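Local structure of uncharacterized protein (Aeromonas hydrophila J-1, 6R1J) at residues G140-L145 with N178-L183; L64-Q69 with K82-L87; P27-N32 with N117-R122. The protein is one component of a tripartite alpha-helical pore-forming toxin, and in its soluble state probably precedes assembly of the membrane pore. The protein carries 3 engineered substitutions. One frame throughout, in Å; residues are numbered along the deposited sequence.

Contact 1. Residues G140-L145 with N178-L183; sequences GARQEL and NKVSSL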
loop_
_atom_site.group_PDB
_atom_site.type_symbol
_atom_site.label_atom_id
_atom_site.label_comp_id
_atom_site.label_asym_id
_atom_site.label_seq_id
_atom_site.Cartn_x
_atom_site.Cartn_y
_atom_site.Cartn_z
ATOM N N GLY A 140 -13.794 -5.942 26.339
ATOM C CA GLY A 140 -14.169 -5.951 27.769
ATOM C C GLY A 140 -15.664 -5.744 28.023
ATOM O O GLY A 140 -16.154 -6.296 29.031
ATOM N N ALA A 141 -16.393 -4.978 27.195
ATOM C CA ALA A 141 -17.848 -4.742 27.383
ATOM C C ALA A 141 -18.602 -5.982 26.897
ATOM O O ALA A 141 -19.752 -6.202 27.352
ATOM C CB ALA A 141 -18.325 -3.483 26.692
ATOM N N ARG A 142 -17.980 -6.751 25.998
ATOM C CA ARG A 142 -18.501 -8.048 25.503
ATOM C C ARG A 142 -18.408 -9.065 26.643
ATOM O O ARG A 142 -19.435 -9.745 26.897
ATOM C CB ARG A 142 -17.768 -8.483 24.235
ATOM C CG ARG A 142 -18.303 -7.761 23.010
ATOM C CD ARG A 142 -17.637 -8.112 21.700
ATOM N NE ARG A 142 -18.379 -7.399 20.667
ATOM C CZ ARG A 142 -17.937 -7.131 19.444
ATOM N NH1 ARG A 142 -16.730 -7.505 19.061
ATOM N NH2 ARG A 142 -18.706 -6.454 18.613
ATOM N N GLN A 143 -17.258 -9.132 27.321
ATOM C CA GLN A 143 -17.043 -10.029 28.490
ATOM C C GLN A 143 -18.046 -9.670 29.593
ATOM O O GLN A 143 -18.635 -10.579 30.178
ATOM C CB GLN A 143 -15.640 -9.884 29.063
ATOM C CG GLN A 143 -14.538 -10.363 28.135
ATOM C CD GLN A 143 -13.218 -10.244 28.854
ATOM O OE1 GLN A 143 -13.171 -9.980 30.056
ATOM N NE2 GLN A 143 -12.132 -10.432 28.127
ATOM N N GLU A 144 -18.220 -8.372 29.842
ATOM C CA GLU A 144 -19.132 -7.809 30.875
ATOM C C GLU A 144 -20.562 -8.274 30.554
ATOM O O GLU A 144 -21.269 -8.696 31.488
ATOM C CB GLU A 144 -18.921 -6.292 30.915
ATOM C CG GLU A 144 -19.539 -5.572 32.096
ATOM C CD GLU A 144 -19.275 -4.066 32.114
ATOM O OE1 GLU A 144 -19.905 -3.380 32.943
ATOM O OE2 GLU A 144 -18.445 -3.567 31.309
ATOM N N LEU A 145 -20.948 -8.272 29.273
ATOM C CA LEU A 145 -22.290 -8.701 28.778
ATOM C C LEU A 145 -22.428 -10.235 28.899
ATOM O O LEU A 145 -23.585 -10.695 29.070
ATOM C CB LEU A 145 -22.467 -8.210 27.332
ATOM C CG LEU A 145 -23.887 -8.114 26.783
ATOM C CD1 LEU A 145 -24.593 -6.861 27.287
ATOM C CD2 LEU A 145 -23.870 -8.119 25.260
ATOM N N ASN A 178 -25.967 -1.046 25.493
ATOM C CA ASN A 178 -25.784 0.317 24.918
ATOM C C ASN A 178 -24.298 0.701 24.932
ATOM O O ASN A 178 -23.897 1.479 24.042
ATOM C CB ASN A 178 -26.562 1.400 25.665
ATOM C CG ASN A 178 -28.055 1.149 25.670
ATOM O OD1 ASN A 178 -28.556 0.277 24.956
ATOM N ND2 ASN A 178 -28.761 1.902 26.492
ATOM N N LYS A 179 -23.530 0.224 25.918
ATOM C CA LYS A 179 -22.068 0.442 25.959
ATOM C C LYS A 179 -21.439 -0.321 24.781
ATOM O O LYS A 179 -20.582 0.268 24.123
ATOM C CB LYS A 179 -21.443 0.014 27.286
ATOM C CG LYS A 179 -19.950 0.283 27.402
ATOM C CD LYS A 179 -19.301 -0.378 28.599
ATOM C CE LYS A 179 -17.826 -0.068 28.713
ATOM N NZ LYS A 179 -17.231 -0.783 29.865
ATOM N N VAL A 180 -21.853 -1.561 24.520
ATOM C CA VAL A 180 -21.300 -2.403 23.413
ATOM C C VAL A 180 -21.676 -1.808 22.054
ATOM O O VAL A 180 -20.762 -1.633 21.223
ATOM C CB VAL A 180 -21.747 -3.868 23.535
ATOM C CG1 VAL A 180 -21.541 -4.661 22.248
ATOM C CG2 VAL A 180 -21.034 -4.539 24.699
ATOM N N SER A 181 -22.959 -1.525 21.824
ATOM C CA SER A 181 -23.478 -0.931 20.557
ATOM C C SER A 181 -22.772 0.402 20.278
ATOM O O SER A 181 -22.491 0.691 19.104
ATOM C CB SER A 181 -24.970 -0.745 20.575
ATOM O OG SER A 181 -25.624 -2.003 20.623
ATOM N N SER A 182 -22.469 1.177 21.313
ATOM C CA SER A 182 -21.807 2.495 21.169
ATOM C C SER A 182 -20.358 2.266 20.700
ATOM O O SER A 182 -19.937 2.900 19.730
ATOM C CB SER A 182 -21.900 3.305 22.435
ATOM O OG SER A 182 -21.269 4.567 22.281
ATOM N N LEU A 183 -19.628 1.365 21.356
ATOM C CA LEU A 183 -18.221 1.068 21.018
ATOM C C LEU A 183 -18.140 0.445 19.617
ATOM O O LEU A 183 -17.149 0.705 18.944
ATOM C CB LEU A 183 -17.625 0.164 22.107
ATOM C CG LEU A 183 -17.306 0.874 23.423
ATOM C CD1 LEU A 183 -17.090 -0.129 24.558
ATOM C CD2 LEU A 183 -16.088 1.772 23.270
#
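In the long antiparallel hairpin formed by helices 78-157 and 163-236, Ala-141 and Val-180 pack against each other where the two helix axes pass 9.3 Å apart, their directions 154° from one another. The CA atoms of Ala-141 and Val-180 lie 5.8 Å apart, a close approach that the small alanine permits. One branch of the valine does the touching: Val-180 CG2 sits 3.5 Å from Ala-141 CB and also rests on the backbone, 3.4 Å from Ala-141 O. Its other branch, CG1, stands anti to the backbone N (chi1 164°) and approaches the guanidinium of Arg-142 only loosely. That guanidinium is engaged through NH2 in a salt bridge with Glu-184, on the same helix as Val-180. On its other flanks Ala-141 CB meets Leu-183 CD1 at 4.2 Å and Lys-179 CD at 3.8 Å. The lysine chain is fully extended and passes over this methyl to bring Lys-179 NZ within 3.4 Å of Glu-144 OE2. The extended glutamate meets it at about a right angle, in a salt bridge whose hydrogen bond is weak. Leu-138 adds to the apolar side of Val-180. Contact between the helices thus rests mainly on apolar surface around one alanine, and the long, exposed ion pair probably contributes modest electrostatic attraction along its margin.

Contact 2. Residues L64-Q69 with K82-L87; sequences LQLTQQ and KAFVDL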
loop_
_atom_site.group_PDB
_atom_site.type_symbol
_atom_site.label_atom_id
_atom_site.label_comp_id
_atom_site.label_asym_id
_atom_site.label_seq_id
_atom_site.Cartn_x
_atom_site.Cartn_y
_atom_site.Cartn_z
ATOM N N LEU A 64 18.492 29.688 -34.678
ATOM C CA LEU A 64 18.762 30.300 -36.018
ATOM C C LEU A 64 19.942 31.298 -35.925
ATOM O O LEU A 64 20.848 31.278 -36.770
ATOM C CB LEU A 64 17.457 30.933 -36.497
ATOM C CG LEU A 64 17.481 31.597 -37.873
ATOM C CD1 LEU A 64 18.029 30.647 -38.928
ATOM C CD2 LEU A 64 16.080 32.067 -38.238
ATOM N N GLN A 65 20.020 32.084 -34.855
ATOM C CA GLN A 65 21.145 33.022 -34.639
ATOM C C GLN A 65 22.453 32.240 -34.619
ATOM O O GLN A 65 23.402 32.679 -35.281
ATOM C CB GLN A 65 20.961 33.826 -33.361
ATOM C CG GLN A 65 19.865 34.874 -33.411
ATOM C CD GLN A 65 19.621 35.472 -32.040
ATOM O OE1 GLN A 65 19.824 34.821 -31.009
ATOM N NE2 GLN A 65 19.128 36.702 -32.014
ATOM N N LEU A 66 22.501 31.100 -33.923
ATOM C CA LEU A 66 23.738 30.307 -33.850
ATOM C C LEU A 66 24.051 29.684 -35.219
ATOM O O LEU A 66 25.225 29.675 -35.566
ATOM C CB LEU A 66 23.652 29.257 -32.740
ATOM C CG LEU A 66 23.571 29.851 -31.313
ATOM C CD1 LEU A 66 23.336 28.741 -30.280
ATOM C CD2 LEU A 66 24.835 30.596 -30.983
ATOM N N THR A 67 23.080 29.135 -35.941
ATOM C CA THR A 67 23.400 28.515 -37.263
ATOM C C THR A 67 23.943 29.621 -38.215
ATOM O O THR A 67 24.904 29.347 -38.935
ATOM C CB THR A 67 22.197 27.722 -37.780
ATOM O OG1 THR A 67 21.078 28.604 -37.873
ATOM C CG2 THR A 67 21.831 26.543 -36.908
ATOM N N GLN A 68 23.374 30.821 -38.163
ATOM C CA GLN A 68 23.806 31.998 -38.967
ATOM C C GLN A 68 25.234 32.358 -38.580
ATOM O O GLN A 68 26.046 32.454 -39.491
ATOM C CB GLN A 68 22.806 33.149 -38.872
ATOM C CG GLN A 68 21.512 32.865 -39.600
ATOM C CD GLN A 68 20.385 33.831 -39.323
ATOM O OE1 GLN A 68 20.327 34.509 -38.305
ATOM N NE2 GLN A 68 19.428 33.858 -40.222
ATOM N N GLN A 69 25.594 32.373 -37.288
ATOM C CA GLN A 69 27.002 32.585 -36.910
ATOM C C GLN A 69 27.877 31.473 -37.462
ATOM O O GLN A 69 28.997 31.759 -37.912
ATOM C CB GLN A 69 27.269 32.642 -35.399
ATOM C CG GLN A 69 26.700 33.869 -34.723
ATOM C CD GLN A 69 27.408 35.122 -35.172
ATOM O OE1 GLN A 69 28.622 35.128 -35.334
ATOM N NE2 GLN A 69 26.633 36.172 -35.377
ATOM N N LYS A 82 31.488 40.216 -29.897
ATOM C CA LYS A 82 31.132 40.815 -28.585
ATOM C C LYS A 82 29.706 41.361 -28.647
ATOM O O LYS A 82 28.940 41.007 -27.751
ATOM C CB LYS A 82 32.187 41.830 -28.124
ATOM C CG LYS A 82 33.581 41.247 -27.880
ATOM C CD LYS A 82 33.619 39.971 -27.035
ATOM C CE LYS A 82 34.974 39.286 -27.024
ATOM N NZ LYS A 82 35.960 40.005 -26.184
ATOM N N ALA A 83 29.336 42.158 -29.651
ATOM C CA ALA A 83 27.955 42.680 -29.813
ATOM C C ALA A 83 26.918 41.536 -29.780
ATOM O O ALA A 83 25.812 41.750 -29.233
ATOM C CB ALA A 83 27.832 43.438 -31.096
ATOM N N PHE A 84 27.226 40.403 -30.423
ATOM C CA PHE A 84 26.345 39.198 -30.519
ATOM C C PHE A 84 26.238 38.566 -29.118
ATOM O O PHE A 84 25.096 38.405 -28.624
ATOM C CB PHE A 84 26.892 38.176 -31.534
ATOM C CG PHE A 84 26.049 36.928 -31.663
ATOM C CD1 PHE A 84 24.796 36.990 -32.246
ATOM C CD2 PHE A 84 26.481 35.720 -31.142
ATOM C CE1 PHE A 84 24.004 35.857 -32.332
ATOM C CE2 PHE A 84 25.684 34.585 -31.219
ATOM C CZ PHE A 84 24.454 34.660 -31.830
ATOM N N VAL A 85 27.397 38.250 -28.516
ATOM C CA VAL A 85 27.514 37.677 -27.149
ATOM C C VAL A 85 26.699 38.565 -26.207
ATOM O O VAL A 85 25.855 38.004 -25.449
ATOM C CB VAL A 85 28.978 37.513 -26.709
ATOM C CG1 VAL A 85 29.088 37.172 -25.239
ATOM C CG2 VAL A 85 29.700 36.465 -27.552
ATOM N N ASP A 86 26.864 39.889 -26.315
ATOM C CA ASP A 86 26.121 40.857 -25.470
ATOM C C ASP A 86 24.631 40.688 -25.721
ATOM O O ASP A 86 23.877 40.655 -24.747
ATOM C CB ASP A 86 26.452 42.326 -25.756
ATOM C CG ASP A 86 27.779 42.828 -25.216
ATOM O OD1 ASP A 86 28.437 42.066 -24.480
ATOM O OD2 ASP A 86 28.135 44.004 -25.536
ATOM N N LEU A 87 24.205 40.675 -26.980
ATOM C CA LEU A 87 22.767 40.555 -27.310
ATOM C C LEU A 87 22.188 39.229 -26.735
ATOM O O LEU A 87 21.072 39.247 -26.154
ATOM C CB LEU A 87 22.623 40.613 -28.826
ATOM C CG LEU A 87 21.203 40.387 -29.329
ATOM C CD1 LEU A 87 20.331 41.585 -28.980
ATOM C CD2 LEU A 87 21.197 40.092 -30.822
#
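Gln-65 and Phe-84 mark the nearest backbone approach of two nearly antiparallel helical segments, 64-69 and 82-87: the CA atoms of Gln-65 and Phe-84 are still 9.1 Å apart, and the segment axes, inclined at 167°, come no closer than 12.5 Å. Such a wide separation is spanned by the phenylalanine side chain. With CG anti to the backbone N (chi1 179°), its ring is carried toward helix 28-70 and enters among Gln-65, Leu-66 and Gln-69. Gln-69 lies over one face: its CG is 3.8 Å from the centroid of the Phe-84 ring in a CH-pi contact, displaced toward the CE2-CZ rim. A bend at chi2 then turns the amide back across the same ring, where Gln-69 NE2 comes 3.7 Å from Phe-84 CD1; the amide and ring planes are inclined by 31°, so the two groups overlap without being parallel. Gln-65 takes the edge instead, its CB in the ring plane and 3.8 Å from Phe-84 CE1. Leu-66 also approaches the rim, with CD2 4.1 Å from Phe-84 CE2, its side chain running at about a right angle to the phenylalanine.

The contact joins helices 28-70 and 78-157 near the short connection between them, in the multi-helix bundle at one end of this elongated, all-helical molecule. Helix 244-264 runs alongside: its Phe-251 meets the Phe-84 ring with the planes almost perpendicular and also touches Leu-66 and Gln-69, while Ala-254 and Val-258 pack on Leu-66. Farther along, Gln-65 extends its chain, and its NE2 lies 4.1 Å from Leu-87 CD2, where the two side chains cross.

Contact 3. Residues P27-N32 with N117-R122; sequences PQNAVN and NIALQR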
loop_
_atom_site.group_PDB
_atom_site.type_symbol
_atom_site.label_atom_id
_atom_site.label_comp_id
_atom_site.label_asym_id
_atom_site.label_seq_id
_atom_site.Cartn_x
_atom_site.Cartn_y
_atom_site.Cartn_z
ATOM N N PRO A 27 -9.309 16.826 8.447
ATOM C CA PRO A 27 -8.713 17.840 9.306
ATOM C C PRO A 27 -7.985 18.963 8.577
ATOM O O PRO A 27 -7.776 18.900 7.350
ATOM C CB PRO A 27 -7.710 17.062 10.166
ATOM C CG PRO A 27 -7.408 15.809 9.364
ATOM C CD PRO A 27 -8.677 15.501 8.607
ATOM N N GLN A 28 -7.563 19.943 9.377
ATOM C CA GLN A 28 -6.966 21.204 8.895
ATOM C C GLN A 28 -5.832 20.907 7.892
ATOM O O GLN A 28 -5.798 21.584 6.861
ATOM C CB GLN A 28 -6.422 22.054 10.045
ATOM C CG GLN A 28 -5.841 23.370 9.554
ATOM C CD GLN A 28 -6.913 24.287 9.019
ATOM O OE1 GLN A 28 -7.941 24.489 9.676
ATOM N NE2 GLN A 28 -6.693 24.861 7.839
ATOM N N ASN A 29 -4.927 19.962 8.171
ATOM C CA ASN A 29 -3.794 19.703 7.237
ATOM C C ASN A 29 -4.307 19.285 5.847
ATOM O O ASN A 29 -3.587 19.624 4.881
ATOM C CB ASN A 29 -2.768 18.713 7.781
ATOM C CG ASN A 29 -2.057 19.235 9.013
ATOM O OD1 ASN A 29 -1.204 20.109 8.930
ATOM N ND2 ASN A 29 -2.399 18.680 10.145
ATOM N N ALA A 30 -5.440 18.578 5.744
ATOM C CA ALA A 30 -6.071 18.164 4.468
ATOM C C ALA A 30 -6.619 19.408 3.767
ATOM O O ALA A 30 -6.407 19.599 2.561
ATOM C CB ALA A 30 -7.146 17.160 4.719
ATOM N N VAL A 31 -7.273 20.285 4.523
ATOM C CA VAL A 31 -7.767 21.570 3.973
ATOM C C VAL A 31 -6.576 22.421 3.515
ATOM O O VAL A 31 -6.707 23.087 2.481
ATOM C CB VAL A 31 -8.672 22.308 4.978
ATOM C CG1 VAL A 31 -9.123 23.634 4.405
ATOM C CG2 VAL A 31 -9.876 21.469 5.322
ATOM N N ASN A 32 -5.449 22.417 4.225
ATOM C CA ASN A 32 -4.223 23.123 3.801
ATOM C C ASN A 32 -3.812 22.676 2.386
ATOM O O ASN A 32 -3.557 23.527 1.544
ATOM C CB ASN A 32 -3.068 22.882 4.752
ATOM C CG ASN A 32 -3.246 23.533 6.115
ATOM O OD1 ASN A 32 -4.222 24.252 6.347
ATOM N ND2 ASN A 32 -2.339 23.219 7.022
ATOM N N ASN A 117 1.401 16.463 4.384
ATOM C CA ASN A 117 1.283 14.984 4.274
ATOM C C ASN A 117 1.848 14.308 5.527
ATOM O O ASN A 117 1.172 13.418 6.051
ATOM C CB ASN A 117 2.009 14.436 3.053
ATOM C CG ASN A 117 1.157 14.549 1.807
ATOM O OD1 ASN A 117 -0.028 14.884 1.890
ATOM N ND2 ASN A 117 1.707 14.161 0.666
ATOM N N ILE A 118 3.056 14.668 5.915
ATOM C CA ILE A 118 3.689 14.132 7.151
ATOM C C ILE A 118 2.746 14.380 8.343
ATOM O O ILE A 118 2.490 13.429 9.102
ATOM C CB ILE A 118 5.086 14.746 7.298
ATOM C CG1 ILE A 118 5.977 14.266 6.155
ATOM C CG2 ILE A 118 5.695 14.417 8.648
ATOM C CD1 ILE A 118 7.280 14.982 6.059
ATOM N N ALA A 119 2.206 15.598 8.500
ATOM C CA ALA A 119 1.267 15.954 9.602
ATOM C C ALA A 119 0.041 15.034 9.518
ATOM O O ALA A 119 -0.387 14.511 10.543
ATOM C CB ALA A 119 0.884 17.428 9.554
ATOM N N LEU A 120 -0.519 14.790 8.328
ATOM C CA LEU A 120 -1.676 13.868 8.203
ATOM C C LEU A 120 -1.298 12.431 8.606
ATOM O O LEU A 120 -2.151 11.779 9.241
ATOM C CB LEU A 120 -2.223 13.886 6.778
ATOM C CG LEU A 120 -3.078 15.095 6.442
ATOM C CD1 LEU A 120 -3.484 15.041 4.970
ATOM C CD2 LEU A 120 -4.291 15.172 7.365
ATOM N N GLN A 121 -0.089 11.998 8.253
ATOM C CA GLN A 121 0.436 10.654 8.610
ATOM C C GLN A 121 0.516 10.506 10.135
ATOM O O GLN A 121 0.086 9.479 10.623
ATOM C CB GLN A 121 1.771 10.446 7.933
ATOM C CG GLN A 121 1.607 10.182 6.442
ATOM C CD GLN A 121 2.958 9.886 5.860
ATOM O OE1 GLN A 121 3.560 10.707 5.170
ATOM N NE2 GLN A 121 3.491 8.745 6.266
ATOM N N ARG A 122 0.994 11.528 10.854
ATOM C CA ARG A 122 1.060 11.494 12.342
ATOM C C ARG A 122 -0.356 11.314 12.865
ATOM O O ARG A 122 -0.571 10.474 13.720
ATOM C CB ARG A 122 1.675 12.754 12.952
ATOM C CG ARG A 122 3.117 13.021 12.577
ATOM C CD ARG A 122 3.677 14.192 13.391
ATOM N NE ARG A 122 5.077 14.373 13.082
ATOM C CZ ARG A 122 5.558 15.260 12.247
ATOM N NH1 ARG A 122 4.759 16.119 11.612
ATOM N NH2 ARG A 122 6.860 15.287 12.047
#
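Leu-120 faces Pro-27, Asn-29 and Ala-30 where the start of helix 28-70 lies against helix 78-157 in an antiparallel pair, within the helical bundle that these helices build with helix 163-236. The two short axes approach to 9.1 Å at 157°, and the nearest CA atoms, those of Asn-29 and Leu-120, are 6.3 Å apart. Leucine fills the tight part. Its CG is placed beside the backbone N (chi1 -78°), and from there the branches divide the work: Leu-120 CD2 touches Pro-27 CG at 3.8 Å and lies 3.9 Å from Asn-29 CB, whereas Leu-120 CD1 leans on Ala-30, whose CB is 4.2 Å away. Phe-200 of helix 163-236 contacts both Leu-120 and Ala-30, so this side is buried among three helices. Beside it, the methyl group of Ala-119 fits against the amide group of Asn-29, with Ala-119 CB 3.5 Å from Asn-29 CG.

Away from this core the first segment is looser. The end of the exposed Gln-28 leads away from the partner helix. Asn-32 ND2, by contrast, holds on to the partner helix just before segment 117-122, through a hydrogen bond with Asp-116 OD1. Farther round helix 78-157, Arg-122 turns to another subunit and forms a salt bridge with Glu-126 of that neighbouring chain. Pro-27 occupies the N-cap position of helix 28-70, and in the first turn after it Gln-28 NE2 donates to Asn-32 OD1 over 3.0 Å, in an almost straight bond with an N-H...O angle of 178°.

Overall arrangement
All three contacts pair helix 78-157 with an antiparallel neighbour: helix 163-236 in contact 1, helix 28-70 in contacts 2 and 3. Contacts 1 and 2 lie on opposite sides of the chain's centre, with about 83 Å between their centres, while contact 3, about 13 Å from the chain's centre, is the most central. Contacts 1 and 3 are partly buried and bring the helices close over small or branched apolar residues. Contact 2 is a surface contact, its wider gap bridged by an aromatic ring and glutamine side chains. Charge pairing between the two segments occurs in contact 1 alone; near contact 3 a salt bridge instead links subunits.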